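Local coordinates for BH0493 protein (Bacillus halodurans C-125, PDB 2QEE) that binds zinc and is probably a metal-dependent enzyme of the amidohydrolase superfamily, of undetermined reaction, at residues L48-L53 against L361-Y366; A67-A70 against E75-D78; F230-E235 against R240-C245; C245-A250 against R291-N296. One frame throughout, in Å; residues are numbered along the deposited sequence. Where two conformers were deposited one is given.

Interaction 1. Residues L48-L53 against L361-Y366; sequences LTYHYL and LEQLIY
Tyr-50 and Gln-363 carry this buried contact, which sets an amide nitrogen over an aromatic face. The Gln-363 amide nitrogen NE2 stands 2.9 Å above the plane of the Tyr-50 ring, over its centre, so that no single ring carbon is favoured; CD2 is 3.1 Å from NE2. The amide is not laid flat on the ring, for the two planes are 64° apart and the nitrogen end leads. Gln-363 reaches across with its chain extended beyond CG. Its oxygen OE1 is held by the backbone nitrogens of Arg-359 and Val-360, which fixes the rotation of the amide and leaves NE2 facing the ring. The Tyr-50 hydroxyl has its own polar partner, Lys-367 NZ.

The second contact across is packing: Tyr-366 OH approaches Tyr-50 CE2 at 3.8 Å. Within 48-53, Tyr-52 CD1 covers the opposite face of the Tyr-50 ring, 3.5 Å above the plane and toward its rim. With CG turned away from its own backbone N (chi1 -172°), Tyr-50 sends the ring out toward helix 363-388. A leucine in its place would probably leave the Gln-363 amide without its aromatic face and Lys-367 without the hydroxyl.

The Tyr-50 side chain is about 8 Å from the bound zinc ion and about 6 Å from that of the zinc ligand Asp-357, so the contact belongs to the surroundings of the metal centre. Tyr-50 is the N-cap residue of helix 51-58, Gln-363 lies near the start of helix 363-388, and helix 93-104 packs against Tyr-366 and Leu-53.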
loop_
_atom_site.group_PDB
_atom_site.type_symbol
_atom_site.label_atom_id
_atom_site.label_comp_id
_atom_site.label_asym_id
_atom_site.label_seq_id
_atom_site.Cartn_x
_atom_site.Cartn_y
_atom_site.Cartn_z
ATOM N N LEU C 48 -6.856 -10.486 -28.255
ATOM C CA LEU C 48 -5.458 -10.133 -28.388
ATOM C C LEU C 48 -5.199 -8.646 -28.633
ATOM O O LEU C 48 -4.142 -8.140 -28.282
ATOM C CB LEU C 48 -4.863 -10.973 -29.522
ATOM C CG LEU C 48 -4.530 -12.410 -29.094
ATOM C CD1 LEU C 48 -4.183 -13.253 -30.364
ATOM C CD2 LEU C 48 -3.364 -12.551 -28.053
ATOM N N THR C 49 -6.162 -7.938 -29.225
ATOM C CA THR C 49 -5.944 -6.512 -29.528
ATOM C C THR C 49 -6.642 -5.572 -28.524
ATOM O O THR C 49 -6.721 -4.356 -28.740
ATOM C CB THR C 49 -6.355 -6.213 -30.992
ATOM O OG1 THR C 49 -7.724 -6.594 -31.152
ATOM C CG2 THR C 49 -5.509 -7.012 -31.945
ATOM N N TYR C 50 -7.152 -6.149 -27.438
ATOM C CA TYR C 50 -7.577 -5.453 -26.203
ATOM C C TYR C 50 -6.496 -4.405 -25.897
ATOM O O TYR C 50 -5.300 -4.704 -26.069
ATOM C CB TYR C 50 -7.539 -6.496 -25.063
ATOM C CG TYR C 50 -8.121 -6.094 -23.703
ATOM C CD1 TYR C 50 -9.143 -5.153 -23.588
ATOM C CD2 TYR C 50 -7.688 -6.748 -22.535
ATOM C CE1 TYR C 50 -9.743 -4.863 -22.325
ATOM C CE2 TYR C 50 -8.281 -6.465 -21.263
ATOM C CZ TYR C 50 -9.308 -5.549 -21.168
ATOM O OH TYR C 50 -9.860 -5.257 -19.931
ATOM N N HIS C 51 -6.889 -3.212 -25.435
ATOM C CA HIS C 51 -5.917 -2.132 -25.278
ATOM C C HIS C 51 -4.887 -2.432 -24.190
ATOM O O HIS C 51 -3.765 -1.907 -24.230
ATOM C CB HIS C 51 -6.587 -0.773 -25.072
ATOM C CG HIS C 51 -7.343 -0.617 -23.779
ATOM N ND1 HIS C 51 -6.737 -0.240 -22.598
ATOM C CD2 HIS C 51 -8.658 -0.758 -23.494
ATOM C CE1 HIS C 51 -7.653 -0.127 -21.649
ATOM N NE2 HIS C 51 -8.824 -0.437 -22.166
ATOM N N TYR C 52 -5.258 -3.254 -23.200
ATOM C CA TYR C 52 -4.253 -3.641 -22.195
ATOM C C TYR C 52 -3.054 -4.286 -22.873
ATOM O O TYR C 52 -1.913 -4.113 -22.437
ATOM C CB TYR C 52 -4.806 -4.643 -21.158
ATOM C CG TYR C 52 -5.835 -4.160 -20.169
ATOM C CD1 TYR C 52 -6.791 -3.212 -20.495
ATOM C CD2 TYR C 52 -5.931 -4.760 -18.883
ATOM C CE1 TYR C 52 -7.770 -2.823 -19.564
ATOM C CE2 TYR C 52 -6.929 -4.362 -17.929
ATOM C CZ TYR C 52 -7.824 -3.403 -18.289
ATOM O OH TYR C 52 -8.768 -3.019 -17.391
ATOM N N LEU C 53 -3.317 -5.086 -23.903
ATOM C CA LEU C 53 -2.263 -5.807 -24.606
ATOM C C LEU C 53 -1.534 -4.925 -25.601
ATOM O O LEU C 53 -0.347 -5.136 -25.828
ATOM C CB LEU C 53 -2.780 -7.081 -25.276
ATOM C CG LEU C 53 -3.233 -8.173 -24.267
ATOM C CD1 LEU C 53 -3.615 -9.440 -24.990
ATOM C CD2 LEU C 53 -2.112 -8.481 -23.275
ATOM N N LEU C 361 -16.275 -9.923 -25.448
ATOM C CA LEU C 361 -17.183 -10.897 -24.835
ATOM C C LEU C 361 -16.479 -12.006 -24.055
ATOM O O LEU C 361 -16.804 -12.215 -22.889
ATOM C CB LEU C 361 -18.054 -11.573 -25.905
ATOM C CG LEU C 361 -19.054 -12.635 -25.419
ATOM C CD1 LEU C 361 -20.044 -12.114 -24.397
ATOM C CD2 LEU C 361 -19.755 -13.152 -26.694
ATOM N N GLU C 362 -15.501 -12.671 -24.671
ATOM C CA GLU C 362 -14.854 -13.851 -24.029
ATOM C C GLU C 362 -14.117 -13.529 -22.733
ATOM O O GLU C 362 -13.891 -14.456 -21.931
ATOM C CB GLU C 362 -13.866 -14.545 -24.944
ATOM C CG GLU C 362 -14.516 -15.257 -26.137
ATOM C CD GLU C 362 -14.968 -14.312 -27.262
ATOM O OE1 GLU C 362 -14.681 -13.098 -27.242
ATOM O OE2 GLU C 362 -15.598 -14.829 -28.201
ATOM N N GLN C 363 -13.812 -12.261 -22.504
ATOM C CA GLN C 363 -13.135 -11.852 -21.271
ATOM C C GLN C 363 -13.951 -12.145 -19.996
ATOM O O GLN C 363 -13.401 -12.241 -18.886
ATOM C CB GLN C 363 -12.819 -10.377 -21.303
ATOM C CG GLN C 363 -11.787 -9.997 -22.369
ATOM C CD GLN C 363 -11.599 -8.497 -22.520
ATOM O OE1 GLN C 363 -12.473 -7.712 -22.203
ATOM N NE2 GLN C 363 -10.439 -8.095 -23.027
ATOM N N LEU C 364 -15.262 -12.269 -20.109
ATOM C CA LEU C 364 -16.076 -12.725 -18.968
ATOM C C LEU C 364 -15.511 -14.016 -18.427
ATOM O O LEU C 364 -15.537 -14.208 -17.190
ATOM C CB LEU C 364 -17.534 -12.962 -19.393
ATOM C CG LEU C 364 -18.251 -11.696 -19.753
ATOM C CD1 LEU C 364 -19.680 -12.107 -20.165
ATOM C CD2 LEU C 364 -18.350 -10.789 -18.544
ATOM N N ILE C 365 -14.959 -14.869 -19.292
ATOM C CA ILE C 365 -14.473 -16.171 -18.816
ATOM C C ILE C 365 -13.323 -15.902 -17.823
ATOM O O ILE C 365 -13.394 -16.331 -16.658
ATOM C CB ILE C 365 -13.975 -17.067 -19.966
ATOM C CG1 ILE C 365 -15.171 -17.405 -20.870
ATOM C CG2 ILE C 365 -13.394 -18.424 -19.411
ATOM C CD1 ILE C 365 -14.778 -18.228 -22.145
ATOM N N TYR C 366 -12.281 -15.212 -18.293
ATOM C CA TYR C 366 -11.073 -15.068 -17.410
ATOM C C TYR C 366 -11.290 -14.066 -16.296
ATOM O O TYR C 366 -10.746 -14.234 -15.154
ATOM C CB TYR C 366 -9.814 -14.747 -18.186
ATOM C CG TYR C 366 -9.414 -13.296 -18.375
ATOM C CD1 TYR C 366 -8.844 -12.560 -17.320
ATOM C CD2 TYR C 366 -9.544 -12.657 -19.644
ATOM C CE1 TYR C 366 -8.345 -11.288 -17.495
ATOM C CE2 TYR C 366 -9.062 -11.350 -19.807
ATOM C CZ TYR C 366 -8.497 -10.663 -18.742
ATOM O OH TYR C 366 -8.001 -9.378 -18.899
#

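Interaction 2. Residues A67-A70 against E75-D78; sequences AFWA and EQAD
Gln-76 lays its side chain across the ring of Phe-68 and ends with its amide nitrogen at that residue's carbonyl, near the indole of Trp-69. Ring and amide are stacked almost flat, only 7° apart. Phe-68 CG lies opposite its own backbone N (chi1 -179°), which brings the ring under Gln-76 CG. That methylene sits over the ring face, offset toward the rim, in a CH-pi contact 3.8 Å from the Phe-68 centroid. Beyond it the amide nitrogen turns to the backbone: Gln-76 NE2 donates to Phe-68 O at 2.9 Å in a nearly straight bond (170°), coming from above the carbonyl plane. A water also accepts from Gln-76 NE2, at 2.9 Å, and donates to Trp-69 O at 2.7 Å, so one amide nitrogen serves two successive carbonyls, one directly and one through solvent.

Trp-69 is turned quite differently. Its indole plane is nearly perpendicular to the amide, and CE3 approaches Gln-76 NE2 at 3.7 Å; its NE1 is committed to Ala-270 O. A leucine in place of Gln-76 would probably leave Phe-68 O and the bridging water without their donor.

The result is a short connection between two consecutive helices, with helix 65-70 lying against the start of helix 73-86. Phe-68 also packs on Leu-79 and Ile-80 further along the second helix, Ala-77 faces helix 44-48, and Asp-78 is joined by a salt bridge to Arg-118 of helix 114-122.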
loop_
_atom_site.group_PDB
_atom_site.type_symbol
_atom_site.label_atom_id
_atom_site.label_comp_id
_atom_site.label_asym_id
_atom_site.label_seq_id
_atom_site.Cartn_x
_atom_site.Cartn_y
_atom_site.Cartn_z
ATOM N N ALA C 67 2.760 2.218 -37.411
ATOM C CA ALA C 67 2.724 1.012 -38.208
ATOM C C ALA C 67 1.707 0.056 -37.587
ATOM O O ALA C 67 0.929 -0.586 -38.298
ATOM C CB ALA C 67 4.092 0.367 -38.292
ATOM N N PHE C 68 1.670 0.005 -36.242
ATOM C CA PHE C 68 0.709 -0.860 -35.546
ATOM C C PHE C 68 -0.749 -0.538 -35.922
ATOM O O PHE C 68 -1.535 -1.431 -36.283
ATOM C CB PHE C 68 0.929 -0.812 -34.008
ATOM C CG PHE C 68 -0.014 -1.702 -33.249
ATOM C CD1 PHE C 68 0.263 -3.057 -33.098
ATOM C CD2 PHE C 68 -1.197 -1.191 -32.717
ATOM C CE1 PHE C 68 -0.656 -3.899 -32.435
ATOM C CE2 PHE C 68 -2.102 -2.026 -32.051
ATOM C CZ PHE C 68 -1.819 -3.367 -31.906
ATOM N N TRP C 69 -1.114 0.730 -35.859
ATOM C CA TRP C 69 -2.488 1.123 -36.096
ATOM C C TRP C 69 -2.868 0.926 -37.565
ATOM O O TRP C 69 -4.058 0.774 -37.888
ATOM C CB TRP C 69 -2.689 2.560 -35.669
ATOM C CG TRP C 69 -2.693 2.749 -34.177
ATOM C CD1 TRP C 69 -1.994 3.689 -33.469
ATOM C CD2 TRP C 69 -3.421 1.972 -33.211
ATOM N NE1 TRP C 69 -2.260 3.553 -32.117
ATOM C CE2 TRP C 69 -3.125 2.503 -31.937
ATOM C CE3 TRP C 69 -4.302 0.878 -33.299
ATOM C CZ2 TRP C 69 -3.663 1.967 -30.757
ATOM C CZ3 TRP C 69 -4.828 0.344 -32.135
ATOM C CH2 TRP C 69 -4.524 0.902 -30.879
ATOM N N ALA C 70 -1.840 0.918 -38.419
ATOM C CA ALA C 70 -1.997 0.687 -39.878
ATOM C C ALA C 70 -2.204 -0.784 -40.227
ATOM O O ALA C 70 -2.645 -1.111 -41.357
ATOM C CB ALA C 70 -0.757 1.229 -40.655
ATOM N N GLU C 75 -3.346 -8.843 -38.285
ATOM C CA GLU C 75 -1.902 -8.580 -38.217
ATOM C C GLU C 75 -1.476 -8.090 -36.828
ATOM O O GLU C 75 -0.425 -8.521 -36.338
ATOM C CB GLU C 75 -1.458 -7.542 -39.262
ATOM C CG GLU C 75 -1.491 -8.116 -40.676
ATOM C CD GLU C 75 -1.510 -7.071 -41.773
ATOM O OE1 GLU C 75 -1.561 -5.859 -41.499
ATOM O OE2 GLU C 75 -1.480 -7.495 -42.944
ATOM N N GLN C 76 -2.285 -7.216 -36.234
ATOM C CA GLN C 76 -2.026 -6.714 -34.850
ATOM C C GLN C 76 -2.024 -7.918 -33.907
ATOM O O GLN C 76 -1.099 -8.080 -33.109
ATOM C CB GLN C 76 -3.108 -5.730 -34.452
ATOM C CG GLN C 76 -2.994 -4.355 -35.152
ATOM C CD GLN C 76 -4.196 -3.483 -34.877
ATOM O OE1 GLN C 76 -5.204 -3.945 -34.357
ATOM N NE2 GLN C 76 -4.122 -2.221 -35.274
ATOM N N ALA C 77 -3.042 -8.769 -34.032
ATOM C CA ALA C 77 -3.149 -9.946 -33.166
ATOM C C ALA C 77 -1.968 -10.899 -33.334
ATOM O O ALA C 77 -1.433 -11.425 -32.364
ATOM C CB ALA C 77 -4.485 -10.645 -33.395
ATOM N N ASP C 78 -1.538 -11.141 -34.578
ATOM C CA ASP C 78 -0.365 -11.912 -34.845
ATOM C C ASP C 78 0.896 -11.321 -34.159
ATOM O O ASP C 78 1.713 -12.061 -33.612
ATOM C CB ASP C 78 -0.087 -11.930 -36.373
ATOM C CG ASP C 78 -1.016 -12.831 -37.153
ATOM O OD1 ASP C 78 -1.686 -13.712 -36.579
ATOM O OD2 ASP C 78 -1.018 -12.682 -38.393
HETATM O O HOH W 1 -6.026 -0.205 -36.270
#

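Interaction 3. Residues F230-E235 against R240-C245; sequences FSFPEE and RIIRDC
Glu-235 is held between Arg-240 and Arg-243 in a salt-bridge network that ties the loop after strand 222-226 to the helix it leads into, 237-253, a beta-to-alpha connection of the kind repeated around the barrel of amidohydrolases. The carboxylate is split between the two arginines: OE1 faces Arg-240 NH1 at 3.3 Å and OE2 faces Arg-243 NH1 at 3.3 Å, both as weak hydrogen bonds within salt bridges. Each oxygen comes in at a guanidinium edge. A bend in the Glu-235 chain (chi2 -55°) carries the carboxylate over to the helix. A water reinforces the link, donating to Glu-235 OE1 at 2.9 Å and accepting from Arg-243 NH2.

The firmer bonds of the network lie within the helix. Arg-243 grips Asp-244 side-on, NE to OD1 at 2.8 Å and NH2 to OD2 at 3.1 Å, the latter almost linear (178°). This grip sets the plane of the Arg-243 guanidinium and leaves NH1 for Glu-235. Asp-244 OD2 also receives Trp-198 NE1, while Arg-240 NH2 is bonded to Asn-237 OD1.

Away from the charges the contact becomes apolar. Phe-232, just before the cis peptide bond of Pro-233, also touches Leu-289 of helix 284-292, and its CE2 meets Ile-242 CG2 at 3.7 Å. The edge of the same ring faces the backbone N of Arg-243, where the helix makes a wider pi-type turn. Farther along the loop, Phe-230 turns its edge to the other branch of Ile-242, CE1 lying 4.3 Å from CD1.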
loop_
_atom_site.group_PDB
_atom_site.type_symbol
_atom_site.label_atom_id
_atom_site.label_comp_id
_atom_site.label_asym_id
_atom_site.label_seq_id
_atom_site.Cartn_x
_atom_site.Cartn_y
_atom_site.Cartn_z
ATOM N N PHE C 230 -10.734 15.471 -9.406
ATOM C CA PHE C 230 -12.170 15.629 -9.155
ATOM C C PHE C 230 -12.465 16.324 -7.851
ATOM O O PHE C 230 -12.021 15.882 -6.781
ATOM C CB PHE C 230 -12.893 14.272 -9.126
ATOM C CG PHE C 230 -14.367 14.397 -8.879
ATOM C CD1 PHE C 230 -15.173 15.092 -9.780
ATOM C CD2 PHE C 230 -14.951 13.814 -7.748
ATOM C CE1 PHE C 230 -16.560 15.220 -9.540
ATOM C CE2 PHE C 230 -16.352 13.937 -7.551
ATOM C CZ PHE C 230 -17.113 14.645 -8.431
ATOM N N SER C 231 -13.276 17.368 -7.930
ATOM C CA SER C 231 -13.701 18.034 -6.714
ATOM C C SER C 231 -15.194 18.344 -6.782
ATOM O O SER C 231 -15.769 18.467 -7.863
ATOM C CB SER C 231 -12.897 19.310 -6.458
ATOM O OG SER C 231 -13.411 20.357 -7.239
ATOM N N PHE C 232 -15.820 18.390 -5.614
ATOM C CA PHE C 232 -17.237 18.748 -5.533
ATOM C C PHE C 232 -17.532 19.270 -4.143
ATOM O O PHE C 232 -17.146 18.638 -3.146
ATOM C CB PHE C 232 -18.158 17.547 -5.832
ATOM C CG PHE C 232 -19.592 17.939 -5.945
ATOM C CD1 PHE C 232 -20.411 18.048 -4.799
ATOM C CD2 PHE C 232 -20.104 18.295 -7.189
ATOM C CE1 PHE C 232 -21.765 18.487 -4.918
ATOM C CE2 PHE C 232 -21.494 18.724 -7.321
ATOM C CZ PHE C 232 -22.300 18.812 -6.174
ATOM N N PRO C 233 -18.280 20.404 -4.044
ATOM C CA PRO C 233 -18.842 21.290 -5.082
ATOM C C PRO C 233 -17.732 21.890 -5.944
ATOM O O PRO C 233 -16.570 21.968 -5.525
ATOM C CB PRO C 233 -19.528 22.411 -4.291
ATOM C CG PRO C 233 -19.684 21.893 -2.879
ATOM C CD PRO C 233 -18.640 20.809 -2.679
ATOM N N GLU C 234 -18.102 22.319 -7.143
ATOM C CA GLU C 234 -17.135 23.026 -7.954
ATOM C C GLU C 234 -17.937 23.973 -8.861
ATOM O O GLU C 234 -18.979 23.595 -9.424
ATOM C CB GLU C 234 -16.399 22.002 -8.798
ATOM C CG GLU C 234 -15.338 22.590 -9.734
ATOM C CD GLU C 234 -14.603 21.496 -10.467
ATOM O OE1 GLU C 234 -15.156 20.870 -11.414
ATOM O OE2 GLU C 234 -13.439 21.271 -10.072
ATOM N N GLU C 235 -17.416 25.190 -9.015
ATOM C CA GLU C 235 -17.931 26.093 -10.036
ATOM C C GLU C 235 -17.326 25.764 -11.401
ATOM O O GLU C 235 -16.254 26.274 -11.773
ATOM C CB GLU C 235 -17.669 27.551 -9.619
ATOM C CG GLU C 235 -18.624 28.025 -8.459
ATOM C CD GLU C 235 -20.117 27.841 -8.790
ATOM O OE1 GLU C 235 -20.562 28.176 -9.919
ATOM O OE2 GLU C 235 -20.859 27.311 -7.921
ATOM N N ARG C 240 -21.822 22.163 -11.878
ATOM C CA ARG C 240 -23.201 22.698 -12.024
ATOM C C ARG C 240 -24.196 21.667 -12.524
ATOM O O ARG C 240 -25.336 21.594 -11.995
ATOM C CB ARG C 240 -23.263 23.962 -12.883
ATOM C CG ARG C 240 -22.587 25.109 -12.186
ATOM C CD ARG C 240 -22.762 26.443 -12.928
ATOM N NE ARG C 240 -21.949 26.424 -14.127
ATOM C CZ ARG C 240 -20.722 26.943 -14.214
ATOM N NH1 ARG C 240 -20.149 27.571 -13.187
ATOM N NH2 ARG C 240 -20.073 26.818 -15.349
ATOM N N ILE C 241 -23.785 20.878 -13.519
ATOM C CA ILE C 241 -24.634 19.825 -14.068
ATOM C C ILE C 241 -24.947 18.779 -12.979
ATOM O O ILE C 241 -26.102 18.389 -12.795
ATOM C CB ILE C 241 -24.035 19.173 -15.286
ATOM C CG1 ILE C 241 -23.937 20.193 -16.462
ATOM C CG2 ILE C 241 -24.897 17.955 -15.714
ATOM C CD1 ILE C 241 -23.091 19.671 -17.685
ATOM N N ILE C 242 -23.925 18.376 -12.197
ATOM C CA ILE C 242 -24.176 17.399 -11.128
ATOM C C ILE C 242 -25.131 17.951 -10.076
ATOM O O ILE C 242 -26.154 17.300 -9.735
ATOM C CB ILE C 242 -22.850 16.906 -10.460
ATOM C CG1 ILE C 242 -21.999 16.206 -11.510
ATOM C CG2 ILE C 242 -23.154 16.042 -9.183
ATOM C CD1 ILE C 242 -20.586 15.731 -10.979
ATOM N N ARG C 243 -24.849 19.169 -9.617
ATOM C CA ARG C 243 -25.659 19.849 -8.578
ATOM C C ARG C 243 -27.087 20.121 -9.055
ATOM O O ARG C 243 -28.068 19.737 -8.400
ATOM C CB ARG C 243 -25.028 21.182 -8.154
ATOM C CG ARG C 243 -25.723 21.887 -6.991
ATOM C CD ARG C 243 -25.302 23.366 -6.861
ATOM N NE ARG C 243 -25.460 24.109 -8.115
ATOM C CZ ARG C 243 -24.696 25.145 -8.506
ATOM N NH1 ARG C 243 -23.716 25.585 -7.750
ATOM N NH2 ARG C 243 -24.918 25.731 -9.677
ATOM N N ASP C 244 -27.196 20.762 -10.211
ATOM C CA ASP C 244 -28.492 21.292 -10.651
ATOM C C ASP C 244 -29.352 20.300 -11.411
ATOM O O ASP C 244 -30.573 20.481 -11.462
ATOM C CB ASP C 244 -28.309 22.538 -11.534
ATOM C CG ASP C 244 -27.750 23.724 -10.793
ATOM O OD1 ASP C 244 -27.818 23.774 -9.544
ATOM O OD2 ASP C 244 -27.219 24.625 -11.506
ATOM N N CYS C 245 -28.751 19.274 -12.020
ATOM C CA CYS C 245 -29.470 18.403 -12.929
ATOM C C CYS C 245 -29.410 16.946 -12.494
ATOM O O CYS C 245 -30.432 16.278 -12.324
ATOM C CB CYS C 245 -28.952 18.535 -14.371
ATOM S SG CYS C 245 -28.879 20.278 -14.987
HETATM O O HOH W 2 -23.477 28.347 -9.970
#

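Interaction 4. Residues C245-A250 against R291-N296; sequences CLLPVA and REYPNN
Leu-247 meets Tyr-293 and Asn-296 where helix 237-253, which follows strand 222-226, packs beside the turn that ends helix 284-292. Tyr-293 to Asn-296 form a type I beta turn, closed by Asn-296 N to Tyr-293 O at 3.0 Å, and this turn leads into strand 298-302, consistent with the alternating strands and helices of an amidohydrolase barrel.

The Leu-247 side chain sets out from the helix with CB directed toward the turn. At CG, placed anti to the carbonyl carbon (chi1 -71°), the chain forks and each methyl has its own neighbour. CD1 stands over the centre of the Tyr-293 ring, 3.4 Å from the centroid and only 6° off the ring normal, a CH-pi contact in which all six ring carbons are at similar distances. CD2 goes to the other partner and rests 3.9 Å from Asn-296 ND2. Phe-298 of the following strand touches both Leu-247 and Tyr-293, so the fork is embedded in the layer between helices and sheet.

The backbone of the same leucine supplies the polar half. Asn-296 ND2 donates to Leu-247 O at 3.0 Å, nearly straight (172°), with the oxygen close to the amide plane of Asn-296 and the donor tilted from the carbonyl plane. The bond falls where the helix is kinked at Pro-248, where proline lacks the N-H a helix would use. Asn-296 O also accepts from Asn-320 ND2, close to the start of strand 321-323. The Asn-296 amide nitrogen has one more neighbour: Ala-250 CB, 3.5 Å from ND2.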
loop_
_atom_site.group_PDB
_atom_site.type_symbol
_atom_site.label_atom_id
_atom_site.label_comp_id
_atom_site.label_asym_id
_atom_site.label_seq_id
_atom_site.Cartn_x
_atom_site.Cartn_y
_atom_site.Cartn_z
ATOM N N CYS C 245 -28.751 19.274 -12.020
ATOM C CA CYS C 245 -29.470 18.403 -12.929
ATOM C C CYS C 245 -29.410 16.946 -12.494
ATOM O O CYS C 245 -30.432 16.278 -12.324
ATOM C CB CYS C 245 -28.952 18.535 -14.371
ATOM S SG CYS C 245 -28.879 20.278 -14.987
ATOM N N LEU C 246 -28.199 16.431 -12.354
ATOM C CA LEU C 246 -28.041 14.978 -12.259
ATOM C C LEU C 246 -28.567 14.496 -10.911
ATOM O O LEU C 246 -29.306 13.529 -10.883
ATOM C CB LEU C 246 -26.554 14.589 -12.446
ATOM C CG LEU C 246 -26.346 13.084 -12.528
ATOM C CD1 LEU C 246 -25.208 12.804 -13.468
ATOM C CD2 LEU C 246 -26.110 12.491 -11.103
ATOM N N LEU C 247 -28.144 15.131 -9.816
ATOM C CA LEU C 247 -28.499 14.644 -8.472
ATOM C C LEU C 247 -30.016 14.720 -8.274
ATOM O O LEU C 247 -30.626 13.723 -7.857
ATOM C CB LEU C 247 -27.740 15.407 -7.383
ATOM C CG LEU C 247 -26.232 15.067 -7.332
ATOM C CD1 LEU C 247 -25.540 15.889 -6.269
ATOM C CD2 LEU C 247 -26.008 13.556 -7.104
ATOM N N PRO C 248 -30.647 15.888 -8.618
ATOM C CA PRO C 248 -32.135 15.905 -8.475
ATOM C C PRO C 248 -32.862 14.836 -9.307
ATOM O O PRO C 248 -33.770 14.181 -8.788
ATOM C CB PRO C 248 -32.536 17.297 -8.989
ATOM C CG PRO C 248 -31.275 18.139 -8.880
ATOM C CD PRO C 248 -30.117 17.195 -9.075
ATOM N N VAL C 249 -32.471 14.650 -10.569
ATOM C CA VAL C 249 -33.053 13.607 -11.430
ATOM C C VAL C 249 -32.854 12.201 -10.853
ATOM O O VAL C 249 -33.785 11.363 -10.796
ATOM C CB VAL C 249 -32.576 13.709 -12.904
ATOM C CG1 VAL C 249 -32.960 12.489 -13.722
ATOM C CG2 VAL C 249 -33.128 14.973 -13.565
ATOM N N ALA C 250 -31.625 11.949 -10.387
ATOM C CA ALA C 250 -31.316 10.654 -9.768
ATOM C C ALA C 250 -32.193 10.376 -8.557
ATOM O O ALA C 250 -32.644 9.224 -8.377
ATOM C CB ALA C 250 -29.806 10.615 -9.356
ATOM N N ARG C 291 -22.501 12.932 2.317
ATOM C CA ARG C 291 -23.062 13.593 3.476
ATOM C C ARG C 291 -24.235 14.495 3.102
ATOM O O ARG C 291 -25.290 14.454 3.747
ATOM C CB ARG C 291 -21.995 14.412 4.180
ATOM C CG ARG C 291 -22.524 15.274 5.359
ATOM C CD ARG C 291 -21.408 15.915 6.123
ATOM N NE ARG C 291 -20.544 16.698 5.239
ATOM C CZ ARG C 291 -19.286 16.334 4.961
ATOM N NH1 ARG C 291 -18.780 15.257 5.566
ATOM N NH2 ARG C 291 -18.542 17.049 4.101
ATOM N N GLU C 292 -24.008 15.313 2.082
ATOM C CA GLU C 292 -24.950 16.364 1.685
ATOM C C GLU C 292 -26.127 15.905 0.829
ATOM O O GLU C 292 -27.114 16.668 0.711
ATOM C CB GLU C 292 -24.219 17.537 0.985
ATOM C CG GLU C 292 -23.061 18.095 1.774
ATOM C CD GLU C 292 -23.425 18.624 3.164
ATOM O OE1 GLU C 292 -24.591 19.006 3.391
ATOM O OE2 GLU C 292 -22.545 18.644 4.057
ATOM N N TYR C 293 -26.046 14.692 0.248
ATOM C CA TYR C 293 -27.107 14.136 -0.573
ATOM C C TYR C 293 -27.536 12.747 -0.034
ATOM O O TYR C 293 -27.326 11.724 -0.702
ATOM C CB TYR C 293 -26.661 14.083 -2.034
ATOM C CG TYR C 293 -26.463 15.471 -2.575
ATOM C CD1 TYR C 293 -27.539 16.175 -3.149
ATOM C CD2 TYR C 293 -25.215 16.113 -2.457
ATOM C CE1 TYR C 293 -27.347 17.502 -3.620
ATOM C CE2 TYR C 293 -25.016 17.436 -2.921
ATOM C CZ TYR C 293 -26.115 18.112 -3.480
ATOM O OH TYR C 293 -25.912 19.400 -3.943
ATOM N N PRO C 294 -28.079 12.709 1.203
ATOM C CA PRO C 294 -28.403 11.430 1.887
ATOM C C PRO C 294 -29.489 10.661 1.183
ATOM O O PRO C 294 -29.666 9.439 1.428
ATOM C CB PRO C 294 -28.947 11.885 3.248
ATOM C CG PRO C 294 -29.402 13.311 3.028
ATOM C CD PRO C 294 -28.439 13.869 2.024
ATOM N N ASN C 295 -30.278 11.366 0.363
ATOM C CA ASN C 295 -31.337 10.723 -0.399
ATOM C C ASN C 295 -30.915 10.267 -1.774
ATOM O O ASN C 295 -31.746 9.829 -2.571
ATOM C CB ASN C 295 -32.559 11.626 -0.540
ATOM C CG ASN C 295 -33.085 12.119 0.787
ATOM O OD1 ASN C 295 -33.389 13.304 0.947
ATOM N ND2 ASN C 295 -33.174 11.242 1.740
ATOM N N ASN C 296 -29.607 10.399 -2.077
ATOM C CA ASN C 296 -29.070 9.890 -3.306
ATOM C C ASN C 296 -28.179 8.716 -2.958
ATOM O O ASN C 296 -27.586 8.692 -1.855
ATOM C CB ASN C 296 -28.197 10.946 -4.026
ATOM C CG ASN C 296 -29.033 11.977 -4.761
ATOM O OD1 ASN C 296 -29.384 13.016 -4.175
ATOM N ND2 ASN C 296 -29.299 11.724 -6.044
#

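The four contacts fall into two pairs. Interactions 1 and 2, with centres 16 Å apart, touch where Thr-49 and Leu-48 pack on Gln-76 and Ala-77; helices 51-58 and 65-70 follow each other in the chain. Interactions 3 and 4, centres 11 Å apart, share Cys-245 and helix 237-253, so the same helix packs first against the loop before it and then against the turn that ends helix 284-292. Interactions 1 and 4 are about 35 Å between centres, on opposite sides of the chain's centre. Interaction 1 joins early and late segments beside the zinc site, enclosing the other three in sequence; interactions 2 and 3 join segments five residues apart, interaction 4 segments some forty apart, all away from the metal.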